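Local coordinates for protein beta sliding clamp (Borrelia burgdorferi, PDB 6DJ8) that probably tethers DNA polymerases and other proteins to DNA and confers processivity, working as a ring-shaped head-to-tail homodimer that surrounds the duplex, at residues I33-M38 with N82-F86; M38-A44 with E129-S133; F160-I164 with F225-K229; L287-L291 with F351-I355; R302-F308 with E342-I348. All coordinates share one frame; numbering follows the deposited sequence.

Contact 1: residues I33-M38 with N82-F86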
# COMPACT_ATOMS: atom_id res chain seq x y z
N ILE A 33 -18.56 -4.82 7.63
CA ILE A 33 -19.42 -4.98 6.47
C ILE A 33 -18.57 -5.39 5.27
O ILE A 33 -17.75 -4.60 4.78
CB ILE A 33 -20.20 -3.70 6.17
CG1 ILE A 33 -21.10 -3.32 7.35
CG2 ILE A 33 -21.00 -3.83 4.89
CD1 ILE A 33 -22.04 -2.17 7.04
N LEU A 34 -18.78 -6.60 4.78
CA LEU A 34 -18.23 -7.02 3.49
C LEU A 34 -19.00 -6.33 2.37
O LEU A 34 -20.18 -6.62 2.16
CB LEU A 34 -18.30 -8.54 3.35
CG LEU A 34 -19.53 -9.22 3.97
CD1 LEU A 34 -20.08 -10.29 3.04
CD2 LEU A 34 -19.23 -9.82 5.36
N ASN A 35 -18.34 -5.42 1.66
CA ASN A 35 -19.00 -4.53 0.69
C ASN A 35 -19.06 -5.21 -0.67
O ASN A 35 -18.19 -5.04 -1.53
CB ASN A 35 -18.26 -3.20 0.61
CG ASN A 35 -18.77 -2.31 -0.51
OD1 ASN A 35 -19.98 -2.23 -0.77
ND2 ASN A 35 -17.85 -1.62 -1.19
N ARG A 36 -20.13 -5.97 -0.90
CA ARG A 36 -20.31 -6.63 -2.18
C ARG A 36 -20.80 -5.64 -3.23
O ARG A 36 -20.02 -5.17 -4.07
CB ARG A 36 -21.28 -7.80 -2.07
CG ARG A 36 -20.69 -9.01 -1.36
CD ARG A 36 -21.41 -10.30 -1.71
NE ARG A 36 -22.83 -10.27 -1.39
CZ ARG A 36 -23.32 -10.28 -0.15
NH1 ARG A 36 -22.50 -10.30 0.89
NH2 ARG A 36 -24.63 -10.25 0.05
N ASN A 37 -22.09 -5.31 -3.19
CA ASN A 37 -22.72 -4.56 -4.26
C ASN A 37 -23.67 -3.54 -3.66
O ASN A 37 -24.25 -3.75 -2.59
CB ASN A 37 -23.42 -5.49 -5.27
CG ASN A 37 -24.93 -5.41 -5.21
OD1 ASN A 37 -25.54 -4.49 -5.75
ND2 ASN A 37 -25.54 -6.40 -4.57
N MET A 38 -23.79 -2.40 -4.34
CA MET A 38 -24.58 -1.27 -3.86
C MET A 38 -26.05 -1.62 -3.65
O MET A 38 -26.71 -0.98 -2.83
CB MET A 38 -24.43 -0.14 -4.88
CG MET A 38 -25.38 1.01 -4.78
SD MET A 38 -25.04 2.11 -6.17
CE MET A 38 -26.07 3.49 -5.75
N ASN A 82 -26.10 2.14 1.48
CA ASN A 82 -24.84 1.47 1.21
C ASN A 82 -23.70 2.15 1.94
O ASN A 82 -23.49 3.36 1.79
CB ASN A 82 -24.58 1.46 -0.29
CG ASN A 82 -23.25 0.88 -0.65
OD1 ASN A 82 -22.28 1.61 -0.90
ND2 ASN A 82 -23.16 -0.45 -0.63
N ALA A 83 -22.96 1.38 2.76
CA ALA A 83 -21.97 1.97 3.66
C ALA A 83 -20.83 2.64 2.89
O ALA A 83 -20.35 3.70 3.29
CB ALA A 83 -21.40 0.91 4.60
N SER A 84 -20.35 1.99 1.83
CA SER A 84 -19.22 2.50 1.06
C SER A 84 -19.57 3.83 0.38
O SER A 84 -18.77 4.78 0.39
CB SER A 84 -18.79 1.45 0.04
OG SER A 84 -17.72 1.89 -0.76
N ASN A 85 -20.77 3.93 -0.20
CA ASN A 85 -21.17 5.18 -0.83
C ASN A 85 -21.34 6.29 0.20
O ASN A 85 -20.91 7.43 -0.03
CB ASN A 85 -22.46 5.00 -1.62
CG ASN A 85 -22.27 4.15 -2.85
OD1 ASN A 85 -21.15 3.84 -3.24
ND2 ASN A 85 -23.38 3.77 -3.49
N PHE A 86 -21.95 5.98 1.34
CA PHE A 86 -22.16 7.00 2.36
C PHE A 86 -20.84 7.51 2.88
O PHE A 86 -20.66 8.72 3.08
CB PHE A 86 -23.00 6.41 3.50
CG PHE A 86 -23.53 7.44 4.45
CD1 PHE A 86 -23.87 8.71 4.00
CD2 PHE A 86 -23.68 7.15 5.79
CE1 PHE A 86 -24.36 9.66 4.87
CE2 PHE A 86 -24.18 8.09 6.66
CZ PHE A 86 -24.52 9.36 6.20
O HOH W 1 -20.81 -0.90 1.65
O HOH W 2 -25.67 -1.56 -0.02
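The side-chain amides of Asn35 and Asn82 approach with their planes 52° apart, and Asn35 OD1 stops 3.6 Å from Asn82 ND2, too long for a direct bond. The extended Met38 side chain passes a third amide, that of Asn85, at about a right angle: its CG, SD and CE all lie close to Asn85 ND2, with Met38 CE at 3.5 Å. Water supplies the polar links. One molecule accepts from Ser84 N and donates weakly to Asn35 OD1; another accepts from Asn82 ND2 and donates to Met38 O. Asn82 is also the N-cap of helix 83-92, its OD1 receiving Asn85 N at 2.9 Å. With both ends of the amide thus engaged, its rotation is fixed. Asn35 ND2 reaches Ser84 CB at 3.4 Å because CG stands anti to the backbone N (chi1 172°), and Ile33 CD1 rests on Ala83 CB at 4.0 Å. The loop between helix 19-29 and strand 44-50 is thereby laid over the first turn of helix 83-92, whose Phe86 packs on Ile22 and Ile26 of helix 19-29, while Met38 touches Thr322 and Asn85 touches Arg324, both of the second subunit.

Contact 2: residues M38-A44 with E129-S133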
# COMPACT_ATOMS: atom_id res chain seq x y z
N MET A 38 -23.79 -2.40 -4.34
CA MET A 38 -24.58 -1.27 -3.86
C MET A 38 -26.05 -1.62 -3.65
O MET A 38 -26.71 -0.98 -2.83
CB MET A 38 -24.43 -0.14 -4.88
CG MET A 38 -25.38 1.01 -4.78
SD MET A 38 -25.04 2.11 -6.17
CE MET A 38 -26.07 3.49 -5.75
N ASN A 39 -26.57 -2.65 -4.33
CA ASN A 39 -27.94 -3.10 -4.12
C ASN A 39 -28.09 -4.07 -2.97
O ASN A 39 -29.21 -4.51 -2.70
CB ASN A 39 -28.51 -3.75 -5.38
CG ASN A 39 -28.88 -2.74 -6.43
OD1 ASN A 39 -29.13 -1.58 -6.12
ND2 ASN A 39 -28.95 -3.17 -7.68
N ASP A 40 -27.00 -4.42 -2.29
CA ASP A 40 -27.04 -5.43 -1.24
C ASP A 40 -27.34 -4.81 0.12
O ASP A 40 -26.55 -4.01 0.63
CB ASP A 40 -25.69 -6.15 -1.19
CG ASP A 40 -25.66 -7.24 -0.16
OD1 ASP A 40 -26.74 -7.61 0.35
OD2 ASP A 40 -24.55 -7.68 0.17
N ILE A 41 -28.44 -5.23 0.74
CA ILE A 41 -28.79 -4.66 2.04
C ILE A 41 -27.76 -5.02 3.10
O ILE A 41 -27.64 -4.30 4.10
CB ILE A 41 -30.19 -5.10 2.50
CG1 ILE A 41 -30.25 -6.60 2.73
CG2 ILE A 41 -31.27 -4.65 1.52
CD1 ILE A 41 -31.46 -7.01 3.53
N TRP A 42 -27.01 -6.11 2.92
CA TRP A 42 -25.97 -6.48 3.87
C TRP A 42 -24.66 -5.74 3.60
O TRP A 42 -23.68 -5.94 4.33
CB TRP A 42 -25.76 -7.99 3.85
CG TRP A 42 -27.05 -8.69 4.08
CD1 TRP A 42 -27.74 -9.47 3.19
CD2 TRP A 42 -27.86 -8.63 5.27
NE1 TRP A 42 -28.91 -9.91 3.76
CE2 TRP A 42 -29.01 -9.42 5.03
CE3 TRP A 42 -27.71 -8.01 6.52
CZ2 TRP A 42 -30.00 -9.59 5.99
CZ3 TRP A 42 -28.70 -8.17 7.46
CH2 TRP A 42 -29.84 -8.96 7.19
N SER A 43 -24.64 -4.89 2.59
CA SER A 43 -23.56 -3.94 2.37
C SER A 43 -23.93 -2.56 2.88
O SER A 43 -23.13 -1.62 2.73
CB SER A 43 -23.19 -3.89 0.89
OG SER A 43 -22.60 -5.11 0.48
N ALA A 44 -25.10 -2.41 3.48
CA ALA A 44 -25.61 -1.13 3.93
C ALA A 44 -25.42 -0.97 5.42
O ALA A 44 -25.14 -1.93 6.15
CB ALA A 44 -27.10 -1.01 3.59
N GLU A 129 -27.19 10.67 -2.79
CA GLU A 129 -26.86 9.28 -2.48
C GLU A 129 -28.14 8.45 -2.44
O GLU A 129 -28.99 8.66 -1.55
CB GLU A 129 -26.12 9.18 -1.16
CG GLU A 129 -24.70 9.76 -1.18
CD GLU A 129 -23.72 8.90 -2.00
OE1 GLU A 129 -24.10 7.78 -2.42
OE2 GLU A 129 -22.57 9.35 -2.21
N PRO A 130 -28.32 7.52 -3.36
CA PRO A 130 -29.52 6.68 -3.33
C PRO A 130 -29.54 5.80 -2.10
O PRO A 130 -28.49 5.43 -1.55
CB PRO A 130 -29.44 5.85 -4.62
CG PRO A 130 -28.05 6.09 -5.18
CD PRO A 130 -27.66 7.45 -4.67
N THR A 131 -30.75 5.54 -1.63
CA THR A 131 -30.99 4.77 -0.41
C THR A 131 -31.89 3.58 -0.70
O THR A 131 -32.47 3.46 -1.78
CB THR A 131 -31.63 5.64 0.67
OG1 THR A 131 -32.90 6.12 0.19
CG2 THR A 131 -30.74 6.81 1.02
N PHE A 132 -31.99 2.69 0.28
CA PHE A 132 -32.95 1.60 0.15
C PHE A 132 -34.35 2.10 0.44
O PHE A 132 -34.55 3.18 1.01
CB PHE A 132 -32.57 0.44 1.06
CG PHE A 132 -31.39 -0.33 0.57
CD1 PHE A 132 -30.10 0.09 0.88
CD2 PHE A 132 -31.56 -1.44 -0.24
CE1 PHE A 132 -29.00 -0.60 0.40
CE2 PHE A 132 -30.46 -2.13 -0.72
CZ PHE A 132 -29.18 -1.72 -0.40
N SER A 133 -35.33 1.32 0.01
CA SER A 133 -36.73 1.59 0.31
C SER A 133 -37.00 1.34 1.79
O SER A 133 -36.25 0.63 2.47
CB SER A 133 -37.65 0.72 -0.55
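This is an aromatic side chain packed against a loop: the Phe132 ring lies against the curl 38-44, between strand 126-130 at the margin of one sheet and the loop that leads into strand 44-50 of another. Backbone carbonyls receive one end of the ring. Asn39 O lies near the ring plane, 3.3 Å from Phe132 CE2, where a ring hydrogen would probably point, and Met38 O approaches Phe132 CZ obliquely at 3.5 Å. Methyl groups complete the setting, Ile41 CG2 lying 3.5 Å from Phe132 CE2 and Ala44 CB 3.7 Å from Phe132 CE1. Ile41 presents CG2 to Phe132 because chi1 of 64° sets CG1 between the backbone N and the carbonyl carbon; that second branch lies over a face of the Trp42 ring instead. Farther along, the end of Met38 meets Pro130 at about a right angle, and the 3.3 Å between Met38 CE and Pro130 CG is tighter than usual van der Waals contact. No hydrogen bond joins the two segments. The curl is held from within by an Asx turn, in which Asp40 OD1 accepts Trp42 N at 3.0 Å from well above the carboxylate plane. Ala44 opens strand 44-50, where it touches Leu80 of strand 77-82, and the backbone of Phe132 is bonded to Leu80 as well. Strand 126-130 is outermost, within this chain, in the neighbouring sheet beside strand 109-114, and there Glu129 makes a salt bridge to Arg324 of the second subunit.

Contact 3: residues F160-I164 with F225-K229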
# COMPACT_ATOMS: atom_id res chain seq x y z
N PHE A 160 -7.96 -4.07 28.49
CA PHE A 160 -8.65 -4.94 27.54
C PHE A 160 -7.97 -4.92 26.18
O PHE A 160 -7.88 -5.96 25.51
CB PHE A 160 -10.10 -4.50 27.41
CG PHE A 160 -10.99 -5.48 26.68
CD1 PHE A 160 -10.72 -6.84 26.69
CD2 PHE A 160 -12.11 -5.04 25.99
CE1 PHE A 160 -11.54 -7.73 26.02
CE2 PHE A 160 -12.93 -5.94 25.33
CZ PHE A 160 -12.64 -7.29 25.36
N LYS A 161 -7.53 -3.74 25.74
CA LYS A 161 -6.80 -3.65 24.47
C LYS A 161 -5.53 -4.48 24.50
O LYS A 161 -5.21 -5.18 23.54
CB LYS A 161 -6.43 -2.20 24.16
CG LYS A 161 -7.54 -1.35 23.60
CD LYS A 161 -7.00 -0.00 23.13
CE LYS A 161 -5.84 -0.19 22.17
NZ LYS A 161 -5.89 0.80 21.06
N LYS A 162 -4.78 -4.39 25.60
CA LYS A 162 -3.55 -5.18 25.70
C LYS A 162 -3.85 -6.67 25.64
O LYS A 162 -3.19 -7.42 24.91
CB LYS A 162 -2.81 -4.83 26.99
CG LYS A 162 -1.43 -5.48 27.12
CD LYS A 162 -0.60 -4.76 28.18
CE LYS A 162 0.61 -5.58 28.62
NZ LYS A 162 1.55 -4.73 29.41
N VAL A 163 -4.88 -7.11 26.36
CA VAL A 163 -5.25 -8.52 26.33
C VAL A 163 -5.66 -8.95 24.93
O VAL A 163 -5.26 -10.02 24.45
CB VAL A 163 -6.37 -8.80 27.36
CG1 VAL A 163 -6.92 -10.19 27.17
CG2 VAL A 163 -5.80 -8.66 28.77
N ILE A 164 -6.46 -8.13 24.25
CA ILE A 164 -6.86 -8.46 22.88
C ILE A 164 -5.63 -8.58 22.00
O ILE A 164 -5.50 -9.53 21.21
CB ILE A 164 -7.82 -7.37 22.35
CG1 ILE A 164 -9.21 -7.51 22.98
CG2 ILE A 164 -7.89 -7.41 20.81
CD1 ILE A 164 -10.14 -6.34 22.65
N PHE A 225 -13.11 -9.32 18.40
CA PHE A 225 -11.97 -8.73 19.08
C PHE A 225 -11.08 -7.95 18.12
O PHE A 225 -10.56 -6.89 18.48
CB PHE A 225 -11.18 -9.81 19.84
CG PHE A 225 -12.00 -10.45 20.91
CD1 PHE A 225 -12.28 -9.75 22.07
CD2 PHE A 225 -12.59 -11.68 20.72
CE1 PHE A 225 -13.10 -10.31 23.06
CE2 PHE A 225 -13.39 -12.24 21.69
CZ PHE A 225 -13.65 -11.54 22.86
N ASN A 226 -10.89 -8.45 16.90
CA ASN A 226 -10.19 -7.64 15.90
C ASN A 226 -10.92 -6.33 15.67
O ASN A 226 -10.30 -5.26 15.67
CB ASN A 226 -10.04 -8.43 14.61
CG ASN A 226 -9.11 -9.64 14.78
OD1 ASN A 226 -8.16 -9.56 15.55
ND2 ASN A 226 -9.39 -10.74 14.08
N PHE A 227 -12.25 -6.38 15.62
CA PHE A 227 -13.06 -5.17 15.44
C PHE A 227 -12.87 -4.21 16.61
O PHE A 227 -12.61 -3.01 16.42
CB PHE A 227 -14.52 -5.61 15.33
CG PHE A 227 -15.50 -4.52 15.05
CD1 PHE A 227 -15.21 -3.53 14.12
CD2 PHE A 227 -16.75 -4.54 15.65
CE1 PHE A 227 -16.15 -2.54 13.82
CE2 PHE A 227 -17.69 -3.55 15.36
CZ PHE A 227 -17.38 -2.55 14.45
N LEU A 228 -12.97 -4.74 17.83
CA LEU A 228 -12.93 -3.95 19.05
C LEU A 228 -11.62 -3.19 19.19
O LEU A 228 -11.60 -2.06 19.69
CB LEU A 228 -13.10 -4.88 20.25
CG LEU A 228 -14.52 -5.26 20.61
CD1 LEU A 228 -14.48 -6.37 21.62
CD2 LEU A 228 -15.17 -4.04 21.19
N LYS A 229 -10.50 -3.82 18.84
CA LYS A 229 -9.23 -3.16 19.09
C LYS A 229 -9.09 -1.90 18.24
O LYS A 229 -8.38 -0.97 18.64
CB LYS A 229 -8.05 -4.12 18.89
CG LYS A 229 -7.91 -4.80 17.55
CD LYS A 229 -6.70 -5.72 17.58
CE LYS A 229 -6.78 -6.87 16.59
NZ LYS A 229 -5.77 -7.93 16.91
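Ile164 is the central side chain of this helix pair, touching Phe225, Leu228 and Lys229 with different branches. Ile164 CG2 sits 3.6 Å from Phe225 O, and the Lys229 side chain runs past the same methyl, with Lys229 CB 3.8 Å from Ile164 CG2. Ile164 CG1 lies 3.9 Å from Phe225 CD1. Carried forward by an extended chi2, Ile164 CD1 comes within 4.1 Å of Leu228 CB. Beside it the Phe160 and Phe225 rings meet rim to rim, each close to the plane of the other where Phe160 CZ faces Phe225 CE1 at 3.8 Å. Phe160 CE2 also reaches Leu228 CD1 at 4.0 Å. Ile164 CD1 also lies over the centre of the ring of Phe160, which is one turn earlier in the same helix, so the isoleucine tip is held between that ring and helix 223-231. The axes of segments 160-164 and 225-229 pass 10.0 Å apart at 136°, an oblique crossing, nearer antiparallel than parallel. In this ring family each domain packs two helices against outer beta sheets, and this pair belongs to the central domain; as in relatives, such helices line the DNA channel. Behind the first shell, Leu228 is backed by Val249, Phe251 and Ile256, Phe160 by Val238 and Ile240 of strand 237-242, and Phe225 by the ring of Phe247.

Contact 4: residues L287-L291 with F351-I355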
# COMPACT_ATOMS: atom_id res chain seq x y z
N LEU A 287 16.48 -9.57 18.43
CA LEU A 287 15.78 -10.73 17.90
C LEU A 287 14.88 -10.33 16.72
O LEU A 287 14.89 -10.97 15.67
CB LEU A 287 14.95 -11.41 18.99
CG LEU A 287 14.24 -12.67 18.50
CD1 LEU A 287 15.25 -13.61 17.84
CD2 LEU A 287 13.55 -13.35 19.69
N LYS A 288 14.09 -9.26 16.89
CA LYS A 288 13.20 -8.83 15.81
C LYS A 288 13.98 -8.51 14.55
O LYS A 288 13.60 -8.93 13.45
CB LYS A 288 12.37 -7.61 16.22
CG LYS A 288 11.23 -7.87 17.18
CD LYS A 288 10.33 -6.64 17.21
CE LYS A 288 9.91 -6.32 18.62
NZ LYS A 288 9.18 -5.03 18.71
N ASP A 289 15.07 -7.75 14.69
CA ASP A 289 15.86 -7.34 13.53
C ASP A 289 16.42 -8.54 12.78
O ASP A 289 16.34 -8.62 11.55
CB ASP A 289 16.98 -6.41 13.99
CG ASP A 289 18.01 -6.13 12.92
OD1 ASP A 289 18.93 -6.95 12.74
OD2 ASP A 289 17.88 -5.10 12.23
N ARG A 290 16.96 -9.52 13.52
CA ARG A 290 17.59 -10.68 12.89
C ARG A 290 16.57 -11.59 12.24
O ARG A 290 16.84 -12.20 11.19
CB ARG A 290 18.41 -11.46 13.92
CG ARG A 290 19.57 -10.66 14.51
CD ARG A 290 20.43 -9.95 13.45
NE ARG A 290 21.69 -9.48 14.04
CZ ARG A 290 21.89 -8.25 14.51
NH1 ARG A 290 20.91 -7.35 14.45
NH2 ARG A 290 23.06 -7.91 15.02
N LEU A 291 15.39 -11.73 12.86
CA LEU A 291 14.34 -12.54 12.25
C LEU A 291 13.89 -11.94 10.93
O LEU A 291 13.56 -12.66 9.98
CB LEU A 291 13.14 -12.70 13.20
CG LEU A 291 13.43 -13.63 14.38
CD1 LEU A 291 12.29 -13.60 15.39
CD2 LEU A 291 13.64 -15.05 13.86
N PHE A 351 6.65 -17.19 15.14
CA PHE A 351 7.66 -16.61 16.02
C PHE A 351 7.59 -15.09 15.95
O PHE A 351 7.46 -14.41 16.98
CB PHE A 351 9.05 -17.13 15.59
CG PHE A 351 10.13 -17.02 16.63
CD1 PHE A 351 9.85 -16.69 17.96
CD2 PHE A 351 11.46 -17.26 16.28
CE1 PHE A 351 10.88 -16.60 18.90
CE2 PHE A 351 12.50 -17.19 17.23
CZ PHE A 351 12.21 -16.85 18.53
N VAL A 352 7.63 -14.55 14.73
CA VAL A 352 7.62 -13.10 14.54
C VAL A 352 6.31 -12.51 15.04
O VAL A 352 6.30 -11.48 15.73
CB VAL A 352 7.84 -12.75 13.05
CG1 VAL A 352 7.55 -11.27 12.79
CG2 VAL A 352 9.27 -13.12 12.60
N GLU A 353 5.17 -13.13 14.68
CA GLU A 353 3.89 -12.61 15.15
C GLU A 353 3.85 -12.56 16.67
O GLU A 353 3.36 -11.59 17.25
CB GLU A 353 2.73 -13.46 14.65
CG GLU A 353 1.85 -12.80 13.68
CD GLU A 353 0.49 -13.48 13.61
OE1 GLU A 353 -0.53 -12.75 13.54
OE2 GLU A 353 0.46 -14.75 13.62
N ALA A 354 4.34 -13.62 17.32
CA ALA A 354 4.26 -13.66 18.77
C ALA A 354 5.15 -12.58 19.39
O ALA A 354 4.69 -11.78 20.21
CB ALA A 354 4.63 -15.06 19.28
N ILE A 355 6.41 -12.50 18.96
CA ILE A 355 7.27 -11.55 19.66
C ILE A 355 6.87 -10.11 19.37
O ILE A 355 7.20 -9.22 20.16
CB ILE A 355 8.75 -11.79 19.32
CG1 ILE A 355 9.05 -11.31 17.90
CG2 ILE A 355 9.12 -13.25 19.51
CD1 ILE A 355 10.51 -11.48 17.56
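Helices 284-294 and 348-355 form the helical pair of the C-terminal domain, the element that in this family faces the central channel, and they meet through Leu291, Phe351 and Ile355. The axes of the two short segments run nearly antiparallel, at 154°, with a closest approach of 10.7 Å. Leu291 CD1 stands over one face of the Phe351 ring in a CH-pi contact, 4.2 Å from the ring centroid and displaced somewhat toward the rim. Leu291 CD1 also meets Ile355 CD1 tip to tip at 3.5 Å, while Leu291 CB touches Val352 CG2 at 3.9 Å. Ile355 can reach this far because its CG1 takes the position between backbone N and carbonyl carbon (chi1 73°), directing CD1 toward Leu287, Lys288 and Leu291. Ile355 CD1 approaches Leu287 CG at 4.0 Å, and Lys288 CG passes alongside in the opposite sense, 3.7 Å from Ile355 CD1. Leu287 CD2 meets the ring obliquely near CZ. Beneath, Phe351 rests on Leu304 and Leu306 of strand 303-308 and on Ile365. Arg290 points elsewhere: it pairs with Asp289 and makes a cation-pi contact with Phe95 of the second subunit. Since no hydrogen bond crosses between the segments, cohesion probably comes from dispersion and from burial of apolar surface; Lys288 contributes its aliphatic part, while Asp289 and Arg290 take no part.

Contact 5: residues R302-F308 with E342-I348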
# COMPACT_ATOMS: atom_id res chain seq x y z
N ARG A 302 7.84 -21.66 5.89
CA ARG A 302 8.15 -20.85 7.07
C ARG A 302 9.15 -21.53 8.00
O ARG A 302 9.39 -21.04 9.11
CB ARG A 302 6.89 -20.45 7.87
CG ARG A 302 5.71 -19.97 7.00
CD ARG A 302 6.14 -18.95 5.93
NE ARG A 302 6.54 -17.65 6.46
CZ ARG A 302 7.59 -16.95 6.02
NH1 ARG A 302 7.87 -15.76 6.56
NH2 ARG A 302 8.38 -17.44 5.06
N LYS A 303 9.81 -22.61 7.55
CA LYS A 303 10.65 -23.41 8.45
C LYS A 303 11.93 -22.66 8.75
O LYS A 303 12.79 -22.49 7.88
CB LYS A 303 10.98 -24.77 7.83
CG LYS A 303 11.83 -25.67 8.77
CD LYS A 303 11.99 -27.10 8.23
CE LYS A 303 13.11 -27.82 8.97
NZ LYS A 303 13.49 -29.16 8.41
N LEU A 304 12.05 -22.19 9.99
CA LEU A 304 13.26 -21.56 10.49
C LEU A 304 13.96 -22.53 11.43
O LEU A 304 13.32 -23.10 12.31
CB LEU A 304 12.90 -20.28 11.23
CG LEU A 304 14.00 -19.61 12.03
CD1 LEU A 304 15.04 -19.04 11.05
CD2 LEU A 304 13.39 -18.51 12.89
N VAL A 305 15.27 -22.76 11.24
CA VAL A 305 16.02 -23.67 12.11
C VAL A 305 16.78 -22.86 13.15
O VAL A 305 17.63 -22.03 12.80
CB VAL A 305 16.97 -24.58 11.31
CG1 VAL A 305 17.82 -25.43 12.29
CG2 VAL A 305 16.18 -25.47 10.38
N LEU A 306 16.49 -23.13 14.42
CA LEU A 306 17.11 -22.45 15.55
C LEU A 306 18.09 -23.39 16.23
O LEU A 306 17.78 -24.55 16.46
CB LEU A 306 16.07 -22.03 16.61
CG LEU A 306 14.94 -21.11 16.19
CD1 LEU A 306 14.01 -20.85 17.36
CD2 LEU A 306 15.55 -19.82 15.67
N THR A 307 19.27 -22.87 16.56
CA THR A 307 20.23 -23.63 17.36
C THR A 307 20.58 -22.84 18.61
O THR A 307 21.17 -21.76 18.51
CB THR A 307 21.49 -23.98 16.57
OG1 THR A 307 21.10 -24.70 15.40
CG2 THR A 307 22.42 -24.88 17.42
N PHE A 308 20.22 -23.40 19.77
CA PHE A 308 20.54 -22.82 21.07
C PHE A 308 21.81 -23.46 21.60
O PHE A 308 21.87 -24.68 21.77
CB PHE A 308 19.41 -23.04 22.08
CG PHE A 308 18.18 -22.22 21.84
CD1 PHE A 308 17.21 -22.65 20.97
CD2 PHE A 308 17.98 -21.04 22.53
CE1 PHE A 308 16.07 -21.90 20.78
CE2 PHE A 308 16.85 -20.31 22.36
CZ PHE A 308 15.90 -20.73 21.47
N GLU A 342 20.63 -27.61 21.56
CA GLU A 342 19.32 -27.97 21.04
C GLU A 342 19.12 -27.32 19.68
O GLU A 342 19.29 -26.11 19.54
CB GLU A 342 18.21 -27.52 21.99
CG GLU A 342 18.20 -28.28 23.32
CD GLU A 342 17.83 -29.74 23.16
OE1 GLU A 342 16.87 -30.05 22.43
OE2 GLU A 342 18.52 -30.59 23.76
N VAL A 343 18.76 -28.14 18.70
CA VAL A 343 18.42 -27.68 17.36
C VAL A 343 16.95 -27.97 17.14
O VAL A 343 16.47 -29.07 17.44
CB VAL A 343 19.28 -28.37 16.28
CG1 VAL A 343 18.95 -27.78 14.91
CG2 VAL A 343 20.77 -28.23 16.60
N MET A 344 16.23 -26.97 16.64
CA MET A 344 14.78 -27.16 16.40
C MET A 344 14.31 -26.28 15.25
O MET A 344 14.94 -25.28 14.97
CB MET A 344 13.99 -26.76 17.64
CG MET A 344 14.17 -25.32 17.95
SD MET A 344 13.09 -24.76 19.22
CE MET A 344 13.72 -25.71 20.60
N ALA A 345 13.24 -26.70 14.61
CA ALA A 345 12.62 -25.93 13.55
C ALA A 345 11.34 -25.30 14.09
O ALA A 345 10.62 -25.92 14.89
CB ALA A 345 12.31 -26.81 12.34
N ILE A 346 11.06 -24.08 13.64
CA ILE A 346 9.89 -23.33 14.09
C ILE A 346 9.36 -22.52 12.92
O ILE A 346 10.11 -22.13 12.02
CB ILE A 346 10.22 -22.41 15.28
CG1 ILE A 346 8.95 -21.87 15.91
CG2 ILE A 346 11.11 -21.26 14.84
CD1 ILE A 346 9.19 -21.07 17.17
N ASN A 347 8.05 -22.30 12.92
CA ASN A 347 7.39 -21.44 11.93
C ASN A 347 7.78 -19.99 12.20
O ASN A 347 7.37 -19.41 13.22
CB ASN A 347 5.88 -21.64 12.04
CG ASN A 347 5.11 -20.83 11.01
OD1 ASN A 347 5.33 -19.64 10.85
ND2 ASN A 347 4.16 -21.48 10.34
N ILE A 348 8.54 -19.39 11.29
CA ILE A 348 9.03 -18.04 11.52
C ILE A 348 7.88 -17.04 11.59
O ILE A 348 7.98 -16.03 12.31
CB ILE A 348 10.05 -17.61 10.44
CG1 ILE A 348 10.75 -16.33 10.89
CG2 ILE A 348 9.36 -17.38 9.11
CD1 ILE A 348 11.99 -15.95 10.03
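Leu306 and Met344 exchange two backbone hydrogen bonds, the shorter from Leu306 N to Met344 O at 2.7 Å and nearly along the C=O axis. Leu304 with Ile346 and Phe308 with Glu342 repeat this doubly bonded pairing, and the non-hydrogen-bonded pairs between them bring Val305 to Ala345 and Thr307 to Val343. The ladder runs one step past the strands: Ile348 N donates to Arg302 O at 2.9 Å, almost straight at 168°. Arg302 then folds back, chi2 and chi3 both bent, and lays one face of its guanidinium over Ile348 CG2, which lies 3.4 Å from Arg302 NH1. Asn295, Asp299 and Ser349 bind the nitrogens of that group and hold it in place. Asn347 caps helix 348-355, its OD1 accepting Tyr350 N, and it lies against Arg302 CB. On the inward face, Leu306 CD1 packs on Ile346 CG2 at 3.9 Å, and Leu304 CD2 on Ile348 CG1 at 4.0 Å. Across the other face Val305 CG1 meets Val343 CG1 at 3.7 Å, and the extended Lys303 chain brings its CE to 3.6 Å from Ala345 CB. Strand 312-318 flanks strand 303-308, the C-terminal tail bonds to Ala345 through Met390, and the inward face covers Leu291 and Val294 of helix 284-294 together with Ile365 and Phe367 of strand 362-367.

In the fold
The five contacts sample all three domains in chain order: contacts 1 and 2 in the N-terminal, contact 3 in the central, and contacts 4 and 5 in the C-terminal domain. Contacts 1 and 2 share Met38, have centres about 7 Å apart and alternate their segments along the chain. Contact 5 is nested within the loop closed by contact 4, about 12 Å away between centres, so helix and strand pairs pack as one core. Contact 3 lies near the middle of the chain, whereas contacts 2 and 5 are about 51 Å apart between centres. Helix pairs recur in contacts 3 and 4, while contacts 1 and 2 touch the second subunit, consistent with an arc whose ends join head to tail.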